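Local coordinates for hypothetical protein PA2201 (Pseudomonas aeruginosa, PDB 2FEF) that is of unknown function but may act as an immunity protein of the PoNi family, protecting the cell from a PoNe-type DNase toxin, at residues Trp256-Ser261 and His279-Leu284; Gly156-Ala161 and Val260-Val265; Ala221-Leu226 and Gly272-Ser277. All coordinates share one frame; numbering follows the deposited sequence.

From the N terminus, the chain first supplies 156-161, the end of helix 146-158. Contact 2 brings 260-265 back to it across 98 intervening residues, the longest loop of the three. Within that loop lies 221-226, which contact 3 pairs with 272-277 across 45 residues, so contacts 2 and 3 cross. Contact 1 joins 256-261 to 279-284 over only 17 residues and crosses contact 3 as well. Helix 258-267 serves both contact 1 and contact 2, which share Val260 and Ser261, while Val260 also touches residues of contact 3. Together they tie helices 146-158, 223-234, 258-267, 272-275 and 282-292 into one packed, all-helical region.

Contact 1 of 3, residues Trp256-Ser261 and His279-Leu284; sequences WAMEVS and HYLGDL
Leu281 packs on Trp256 where the starts of two helices come together in this all-helical fold. Ala257 is the N-cap of helix 258-267 and the centre of an inverse gamma turn, and Leu281 is the N-cap of helix 282-292. Leucine suits its place because its forked end straddles Trp256: CD1 sits by Trp256 CB, while CD2 lies over one face of the indole. There Leu281 CD2 makes a CH-pi contact with the six-membered ring of Trp256, 3.9 Å from the centroid and 25° off the ring normal. The methyl is displaced toward the rim, and its nearest ring atom is Trp256 CE3, at 3.5 Å from Leu281 CD2. The indole is swung back beside its own backbone N (chi1 -58°), and its edge meets His279 O near the ring plane, with Trp256 CE3 3.4 Å away. The buried indole N-H is satisfied by Asp92 OD1.

Two hydrogen bonds, one of them purely backbone, tie the segments together. Ala257 N donates to His279 O over 2.9 Å. One turn on, Ser261 OG accepts a nearly straight bond from Leu281 N (2.9 Å, 170°). The same hydroxyl donates to Ala257 O at 2.8 Å, arriving above the carbonyl plane, and Ser261 N also donates to that oxygen. A serine fits here because its short hydroxyl can fold back on its own helix and still face the incoming N-H.

Tyr280 closes the other flank. Its ring edge meets Val260, with Val260 CG1 3.9 Å from Tyr280 CE1, and its CD1 lies obliquely near Ser261 OG. Asp271 holds the phenol by a hydrogen bond, and one water donates both to Tyr280 OH and to Val260 O, the latter at 2.8 Å.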
loop_
_atom_site.group_PDB
_atom_site.type_symbol
_atom_site.label_atom_id
_atom_site.label_comp_id
_atom_site.label_asym_id
_atom_site.label_seq_id
_atom_site.Cartn_x
_atom_site.Cartn_y
_atom_site.Cartn_z
ATOM N N TRP B 256 -24.775 -8.836 2.624
ATOM C CA TRP B 256 -25.995 -8.087 2.925
ATOM C C TRP B 256 -27.004 -8.003 1.802
ATOM O O TRP B 256 -26.686 -7.593 0.705
ATOM C CB TRP B 256 -25.617 -6.666 3.402
ATOM C CG TRP B 256 -24.735 -6.787 4.601
ATOM C CD1 TRP B 256 -23.392 -6.530 4.673
ATOM C CD2 TRP B 256 -25.126 -7.276 5.875
ATOM N NE1 TRP B 256 -22.927 -6.835 5.925
ATOM C CE2 TRP B 256 -23.974 -7.285 6.691
ATOM C CE3 TRP B 256 -26.349 -7.724 6.406
ATOM C CZ2 TRP B 256 -23.996 -7.712 8.013
ATOM C CZ3 TRP B 256 -26.374 -8.157 7.725
ATOM C CH2 TRP B 256 -25.207 -8.144 8.517
ATOM N N ALA B 257 -28.251 -8.350 2.118
ATOM C CA ALA B 257 -29.361 -8.107 1.211
ATOM C C ALA B 257 -29.740 -6.640 1.247
ATOM O O ALA B 257 -30.806 -6.276 1.738
ATOM C CB ALA B 257 -30.591 -8.982 1.619
HETATM N N MSE B 258 -28.877 -5.806 0.675
HETATM C CA MSE B 258 -29.037 -4.341 0.656
HETATM C C MSE B 258 -30.222 -3.943 -0.172
HETATM O O MSE B 258 -30.884 -2.955 0.136
HETATM C CB MSE B 258 -27.815 -3.749 -0.069
HETATM C CG MSE B 258 -26.632 -3.894 0.745
HETATM SE SE MSE B 258 -25.156 -3.027 -0.231
HETATM C CE MSE B 258 -23.914 -3.383 1.193
ATOM N N GLU B 259 -30.476 -4.704 -1.240
ATOM C CA GLU B 259 -31.604 -4.415 -2.113
ATOM C C GLU B 259 -32.957 -4.612 -1.387
ATOM O O GLU B 259 -33.810 -3.730 -1.430
ATOM C CB GLU B 259 -31.534 -5.186 -3.441
ATOM C CG GLU B 259 -31.890 -6.701 -3.502
ATOM C CD GLU B 259 -30.952 -7.615 -2.752
ATOM O OE1 GLU B 259 -30.786 -7.414 -1.525
ATOM O OE2 GLU B 259 -30.460 -8.609 -3.328
ATOM N N VAL B 260 -33.120 -5.751 -0.734
ATOM C CA VAL B 260 -34.365 -6.049 0.026
ATOM C C VAL B 260 -34.556 -5.022 1.157
ATOM O O VAL B 260 -35.664 -4.501 1.374
ATOM C CB VAL B 260 -34.363 -7.489 0.597
ATOM C CG1 VAL B 260 -35.693 -7.819 1.335
ATOM C CG2 VAL B 260 -34.127 -8.502 -0.504
ATOM N N SER B 261 -33.481 -4.748 1.888
ATOM C CA SER B 261 -33.564 -3.769 2.983
ATOM C C SER B 261 -33.953 -2.381 2.452
ATOM O O SER B 261 -34.845 -1.739 3.024
ATOM C CB SER B 261 -32.255 -3.729 3.788
ATOM O OG SER B 261 -31.828 -5.075 4.081
ATOM N N HIS B 279 -29.315 -11.722 6.917
ATOM C CA HIS B 279 -28.807 -10.899 5.806
ATOM C C HIS B 279 -29.578 -9.585 5.635
ATOM O O HIS B 279 -29.207 -8.757 4.817
ATOM C CB HIS B 279 -28.823 -11.714 4.506
ATOM C CG HIS B 279 -28.081 -13.023 4.611
ATOM N ND1 HIS B 279 -26.726 -13.145 4.355
ATOM C CD2 HIS B 279 -28.500 -14.248 5.002
ATOM C CE1 HIS B 279 -26.356 -14.397 4.564
ATOM N NE2 HIS B 279 -27.413 -15.087 4.941
ATOM N N TYR B 280 -30.649 -9.394 6.404
ATOM C CA TYR B 280 -31.500 -8.215 6.283
ATOM C C TYR B 280 -31.018 -7.123 7.243
ATOM O O TYR B 280 -30.721 -7.382 8.422
ATOM C CB TYR B 280 -32.972 -8.604 6.649
ATOM C CG TYR B 280 -33.995 -7.519 6.392
ATOM C CD1 TYR B 280 -34.413 -7.220 5.093
ATOM C CD2 TYR B 280 -34.565 -6.798 7.455
ATOM C CE1 TYR B 280 -35.341 -6.219 4.853
ATOM C CE2 TYR B 280 -35.509 -5.804 7.228
ATOM C CZ TYR B 280 -35.905 -5.524 5.915
ATOM O OH TYR B 280 -36.837 -4.528 5.687
ATOM N N LEU B 281 -31.024 -5.882 6.795
ATOM C CA LEU B 281 -30.511 -4.790 7.641
ATOM C C LEU B 281 -31.640 -4.019 8.315
ATOM O O LEU B 281 -31.804 -2.804 8.101
ATOM C CB LEU B 281 -29.639 -3.852 6.769
ATOM C CG LEU B 281 -28.342 -4.540 6.308
ATOM C CD1 LEU B 281 -27.790 -3.833 5.040
ATOM C CD2 LEU B 281 -27.334 -4.523 7.448
ATOM N N GLY B 282 -32.394 -4.720 9.164
ATOM C CA GLY B 282 -33.523 -4.116 9.880
ATOM C C GLY B 282 -33.179 -2.854 10.647
ATOM O O GLY B 282 -33.961 -1.914 10.643
ATOM N N ASP B 283 -32.004 -2.808 11.288
ATOM C CA ASP B 283 -31.655 -1.618 12.105
ATOM C C ASP B 283 -31.456 -0.385 11.241
ATOM O O ASP B 283 -31.661 0.749 11.687
ATOM C CB ASP B 283 -30.437 -1.853 13.033
ATOM C CG ASP B 283 -29.093 -1.713 12.306
ATOM O OD1 ASP B 283 -28.704 -2.653 11.571
ATOM O OD2 ASP B 283 -28.420 -0.664 12.490
ATOM N N LEU B 284 -31.048 -0.609 9.987
ATOM C CA LEU B 284 -30.879 0.495 9.066
ATOM C C LEU B 284 -32.184 0.917 8.435
ATOM O O LEU B 284 -32.393 2.120 8.197
ATOM C CB LEU B 284 -29.827 0.181 7.983
ATOM C CG LEU B 284 -28.417 -0.019 8.544
ATOM C CD1 LEU B 284 -27.395 -0.192 7.401
ATOM C CD2 LEU B 284 -28.013 1.210 9.424
HETATM O O HOH W 1 -37.862 -4.920 3.044
#

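Contact 2 of 3, residues Gly156-Ala161 and Val260-Val265; sequences GVLLDA and VSALGV
Leu158 spreads its two methyls over the middle of helix 258-267, overlapping Ser261, Ala262 and Val265. Leu158 is the last residue of helix 146-158, which ends in a Schellman motif with Asp160, at positive phi, as its C-prime residue. This is plain apolar packing of that helix end against a neighbouring helix, largely buried. The branched end of Leu158 does the work: CD2 lies 3.8 Å from Ser261 CB, and CD1 touches the same carbon, so the serine offers its methylene here. Leu158 CD2 also reaches Val265 CG2, at 3.9 Å.

Val157 covers the other part of the surface. Its CG1 is anti to the backbone N (chi1 174°), which directs that methyl at Val265 CB, 3.7 Å away, and at Ala262 O. Val157 and Val265 pass with their branches pointing opposite ways. Ala262, facing both Val157 and Leu158, suits its place: its single methyl is consistent with the two helices coming to 5.6 Å between Leu158 CA and Ala262 CA, and Ala262 CB itself lies 3.9 Å from Val157 CG1.

Helix 282-292 extends the apolar patch, with Val285 on both Leu158 and Ser261 and Ala288 on Val265. Beyond the contact, Asp160 OD2 forms a salt bridge with Arg291, and the turn itself is closed by Ala161 N donating to Gly156 O over 2.8 Å.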
loop_
_atom_site.group_PDB
_atom_site.type_symbol
_atom_site.label_atom_id
_atom_site.label_comp_id
_atom_site.label_asym_id
_atom_site.label_seq_id
_atom_site.Cartn_x
_atom_site.Cartn_y
_atom_site.Cartn_z
ATOM N N GLY B 156 -27.595 4.603 -0.200
ATOM C CA GLY B 156 -28.226 5.952 -0.256
ATOM C C GLY B 156 -29.611 5.965 0.412
ATOM O O GLY B 156 -29.951 6.877 1.166
ATOM N N VAL B 157 -30.433 5.005 0.050
ATOM C CA VAL B 157 -31.764 4.824 0.634
ATOM C C VAL B 157 -31.691 4.466 2.140
ATOM O O VAL B 157 -32.387 5.054 2.986
ATOM C CB VAL B 157 -32.536 3.711 -0.139
ATOM C CG1 VAL B 157 -33.878 3.407 0.566
ATOM C CG2 VAL B 157 -32.810 4.106 -1.606
ATOM N N LEU B 158 -30.847 3.506 2.477
ATOM C CA LEU B 158 -30.773 2.976 3.853
ATOM C C LEU B 158 -30.149 3.985 4.823
ATOM O O LEU B 158 -30.353 3.907 6.036
ATOM C CB LEU B 158 -29.980 1.650 3.857
ATOM C CG LEU B 158 -30.789 0.435 3.357
ATOM C CD1 LEU B 158 -29.898 -0.707 3.089
ATOM C CD2 LEU B 158 -31.911 0.031 4.419
ATOM N N LEU B 159 -29.377 4.928 4.281
ATOM C CA LEU B 159 -28.751 5.933 5.130
ATOM C C LEU B 159 -29.348 7.325 5.003
ATOM O O LEU B 159 -28.755 8.295 5.473
ATOM C CB LEU B 159 -27.208 5.934 4.936
ATOM C CG LEU B 159 -26.537 4.581 5.216
ATOM C CD1 LEU B 159 -25.025 4.546 4.753
ATOM C CD2 LEU B 159 -26.723 4.138 6.717
ATOM N N ASP B 160 -30.532 7.419 4.411
ATOM C CA ASP B 160 -31.286 8.675 4.281
ATOM C C ASP B 160 -30.431 9.762 3.626
ATOM O O ASP B 160 -30.381 10.933 4.081
ATOM C CB ASP B 160 -31.922 9.130 5.628
ATOM C CG ASP B 160 -32.801 10.398 5.483
ATOM O OD1 ASP B 160 -33.607 10.489 4.521
ATOM O OD2 ASP B 160 -32.691 11.304 6.338
ATOM N N ALA B 161 -29.769 9.359 2.548
ATOM C CA ALA B 161 -28.920 10.246 1.746
ATOM C C ALA B 161 -29.314 10.190 0.263
ATOM O O ALA B 161 -28.473 10.348 -0.624
ATOM C CB ALA B 161 -27.446 9.875 1.934
ATOM N N VAL B 260 -33.120 -5.751 -0.734
ATOM C CA VAL B 260 -34.365 -6.049 0.026
ATOM C C VAL B 260 -34.556 -5.022 1.157
ATOM O O VAL B 260 -35.664 -4.501 1.374
ATOM C CB VAL B 260 -34.363 -7.489 0.597
ATOM C CG1 VAL B 260 -35.693 -7.819 1.335
ATOM C CG2 VAL B 260 -34.127 -8.502 -0.504
ATOM N N SER B 261 -33.481 -4.748 1.888
ATOM C CA SER B 261 -33.564 -3.769 2.983
ATOM C C SER B 261 -33.953 -2.381 2.452
ATOM O O SER B 261 -34.845 -1.739 3.024
ATOM C CB SER B 261 -32.255 -3.729 3.788
ATOM O OG SER B 261 -31.828 -5.075 4.081
ATOM N N ALA B 262 -33.331 -1.939 1.343
ATOM C CA ALA B 262 -33.670 -0.623 0.772
ATOM C C ALA B 262 -35.107 -0.608 0.251
ATOM O O ALA B 262 -35.829 0.380 0.399
ATOM C CB ALA B 262 -32.663 -0.230 -0.314
ATOM N N LEU B 263 -35.558 -1.719 -0.327
ATOM C CA LEU B 263 -36.965 -1.792 -0.771
ATOM C C LEU B 263 -37.944 -1.618 0.393
ATOM O O LEU B 263 -39.006 -1.016 0.225
ATOM C CB LEU B 263 -37.242 -3.101 -1.564
ATOM C CG LEU B 263 -36.570 -3.188 -2.942
ATOM C CD1 LEU B 263 -36.524 -4.639 -3.493
ATOM C CD2 LEU B 263 -37.224 -2.231 -3.947
ATOM N N GLY B 264 -37.584 -2.105 1.579
ATOM C CA GLY B 264 -38.397 -1.891 2.777
ATOM C C GLY B 264 -38.573 -0.414 3.150
ATOM O O GLY B 264 -39.660 0.018 3.543
ATOM N N VAL B 265 -37.506 0.360 3.037
ATOM C CA VAL B 265 -37.598 1.798 3.285
ATOM C C VAL B 265 -38.494 2.453 2.230
ATOM O O VAL B 265 -39.365 3.265 2.555
ATOM C CB VAL B 265 -36.194 2.453 3.290
ATOM C CG1 VAL B 265 -36.304 3.998 3.443
ATOM C CG2 VAL B 265 -35.322 1.851 4.435
#

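Contact 3 of 3, residues Ala221-Leu226 and Gly272-Ser277; sequences ALAPYL and GVLRAS
Ser277 OG is hydrogen-bonded to His279 N and also faces Leu226 across the contact. A water donates to Leu226 O, at 3.0 Å, and would link the serine hydroxyl to the backbone of helix 223-234, but it lies unusually close to Ser277 OG, so that leg is doubtful. Serine suits the spot because its other part is apolar: Ser277 CB lies 3.7 Å from Leu226 CD1. The hydroxyl is turned anti to the backbone N (chi1 171°), which places Ser277 OG 4.0 Å from Leu226 CD1.

The remainder is apolar packing between the start of helix 223-234 and the short helix 272-275. Leu226 and Leu274 cross at about a right angle, with Leu226 CD1 lying on Leu274 CB at 3.9 Å. The far end of Leu274 turns to the first turn of the other helix instead, where its CD2 comes 3.6 Å from Ala223 N and also touches Ala223 CA. Leucine is long enough to reach the other helix, and the small Ala223 leaves room for it: Ala223 CB is 3.9 Å from Leu274 CD2. At the solvent-facing margin Val273 CG2 adds a looser touch on Ala223 CB. The buried Leu222 also approaches Leu274 CD2 loosely, through its CB.

Helix 258-267 packs against both, its Val260 touched by Leu222, Leu226 and Leu274 alike. Helix 208-213 contributes Phe210 against Leu222, while on the far side of helix 272-275 Arg275 forms salt bridges with Asp271 and with Asp286 of helix 282-292.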
loop_
_atom_site.group_PDB
_atom_site.type_symbol
_atom_site.label_atom_id
_atom_site.label_comp_id
_atom_site.label_asym_id
_atom_site.label_seq_id
_atom_site.Cartn_x
_atom_site.Cartn_y
_atom_site.Cartn_z
ATOM N N ALA B 221 -43.413 -11.258 -0.153
ATOM C CA ALA B 221 -43.021 -11.389 -1.530
ATOM C C ALA B 221 -41.499 -11.551 -1.691
ATOM O O ALA B 221 -41.038 -12.093 -2.699
ATOM C CB ALA B 221 -43.521 -10.156 -2.333
ATOM N N LEU B 222 -40.735 -11.107 -0.687
ATOM C CA LEU B 222 -39.269 -11.140 -0.740
ATOM C C LEU B 222 -38.650 -12.152 0.215
ATOM O O LEU B 222 -37.428 -12.343 0.216
ATOM C CB LEU B 222 -38.698 -9.741 -0.487
ATOM C CG LEU B 222 -38.963 -8.768 -1.646
ATOM C CD1 LEU B 222 -38.518 -7.323 -1.314
ATOM C CD2 LEU B 222 -38.304 -9.214 -2.977
ATOM N N ALA B 223 -39.488 -12.809 1.018
ATOM C CA ALA B 223 -38.960 -13.795 1.958
ATOM C C ALA B 223 -38.295 -15.019 1.264
ATOM O O ALA B 223 -37.184 -15.393 1.642
ATOM C CB ALA B 223 -40.012 -14.205 3.013
ATOM N N PRO B 224 -38.946 -15.628 0.241
ATOM C CA PRO B 224 -38.265 -16.695 -0.517
ATOM C C PRO B 224 -36.947 -16.251 -1.172
ATOM O O PRO B 224 -35.984 -17.021 -1.177
ATOM C CB PRO B 224 -39.309 -17.090 -1.577
ATOM C CG PRO B 224 -40.634 -16.830 -0.876
ATOM C CD PRO B 224 -40.343 -15.479 -0.219
ATOM N N TYR B 225 -36.907 -15.022 -1.676
ATOM C CA TYR B 225 -35.682 -14.428 -2.221
ATOM C C TYR B 225 -34.547 -14.375 -1.197
ATOM O O TYR B 225 -33.419 -14.786 -1.506
ATOM C CB TYR B 225 -35.964 -13.035 -2.814
ATOM C CG TYR B 225 -34.735 -12.345 -3.401
ATOM C CD1 TYR B 225 -34.306 -12.635 -4.686
ATOM C CD2 TYR B 225 -34.014 -11.376 -2.647
ATOM C CE1 TYR B 225 -33.179 -11.983 -5.228
ATOM C CE2 TYR B 225 -32.897 -10.716 -3.183
ATOM C CZ TYR B 225 -32.490 -11.031 -4.478
ATOM O OH TYR B 225 -31.367 -10.396 -5.006
ATOM N N LEU B 226 -34.830 -13.876 0.015
ATOM C CA LEU B 226 -33.821 -13.858 1.071
ATOM C C LEU B 226 -33.349 -15.261 1.467
ATOM O O LEU B 226 -32.166 -15.455 1.747
ATOM C CB LEU B 226 -34.340 -13.150 2.339
ATOM C CG LEU B 226 -34.332 -11.630 2.375
ATOM C CD1 LEU B 226 -34.884 -11.120 3.686
ATOM C CD2 LEU B 226 -32.888 -11.121 2.161
ATOM N N GLY B 272 -41.572 -7.353 9.155
ATOM C CA GLY B 272 -41.269 -8.290 10.224
ATOM C C GLY B 272 -40.806 -9.668 9.753
ATOM O O GLY B 272 -39.854 -10.233 10.302
ATOM N N VAL B 273 -41.463 -10.217 8.744
ATOM C CA VAL B 273 -41.085 -11.532 8.219
ATOM C C VAL B 273 -39.616 -11.558 7.735
ATOM O O VAL B 273 -38.908 -12.571 7.886
ATOM C CB VAL B 273 -42.075 -12.024 7.121
ATOM C CG1 VAL B 273 -42.016 -11.190 5.845
ATOM C CG2 VAL B 273 -41.886 -13.524 6.845
ATOM N N LEU B 274 -39.144 -10.420 7.245
ATOM C CA LEU B 274 -37.789 -10.372 6.700
ATOM C C LEU B 274 -36.694 -10.225 7.768
ATOM O O LEU B 274 -35.520 -10.531 7.523
ATOM C CB LEU B 274 -37.690 -9.253 5.668
ATOM C CG LEU B 274 -38.773 -9.245 4.585
ATOM C CD1 LEU B 274 -38.521 -8.053 3.709
ATOM C CD2 LEU B 274 -38.777 -10.558 3.780
ATOM N N ARG B 275 -37.071 -9.750 8.952
ATOM C CA ARG B 275 -36.087 -9.523 10.027
ATOM C C ARG B 275 -35.512 -10.811 10.601
ATOM O O ARG B 275 -34.470 -10.788 11.273
ATOM C CB ARG B 275 -36.709 -8.664 11.138
ATOM C CG ARG B 275 -37.018 -7.306 10.586
ATOM C CD ARG B 275 -37.022 -6.234 11.609
ATOM N NE ARG B 275 -37.245 -4.978 10.924
ATOM C CZ ARG B 275 -36.814 -3.797 11.341
ATOM N NH1 ARG B 275 -36.108 -3.703 12.460
ATOM N NH2 ARG B 275 -37.069 -2.712 10.598
ATOM N N ALA B 276 -36.184 -11.927 10.359
ATOM C CA ALA B 276 -35.643 -13.247 10.711
ATOM C C ALA B 276 -34.342 -13.524 9.971
ATOM O O ALA B 276 -33.529 -14.338 10.438
ATOM C CB ALA B 276 -36.663 -14.327 10.414
ATOM N N SER B 277 -34.152 -12.860 8.821
ATOM C CA SER B 277 -32.975 -13.146 7.955
ATOM C C SER B 277 -31.714 -12.482 8.489
ATOM O O SER B 277 -31.715 -11.276 8.726
ATOM C CB SER B 277 -33.196 -12.695 6.518
ATOM O OG SER B 277 -31.937 -12.822 5.834
HETATM O O HOH W 2 -31.961 -15.080 4.751
#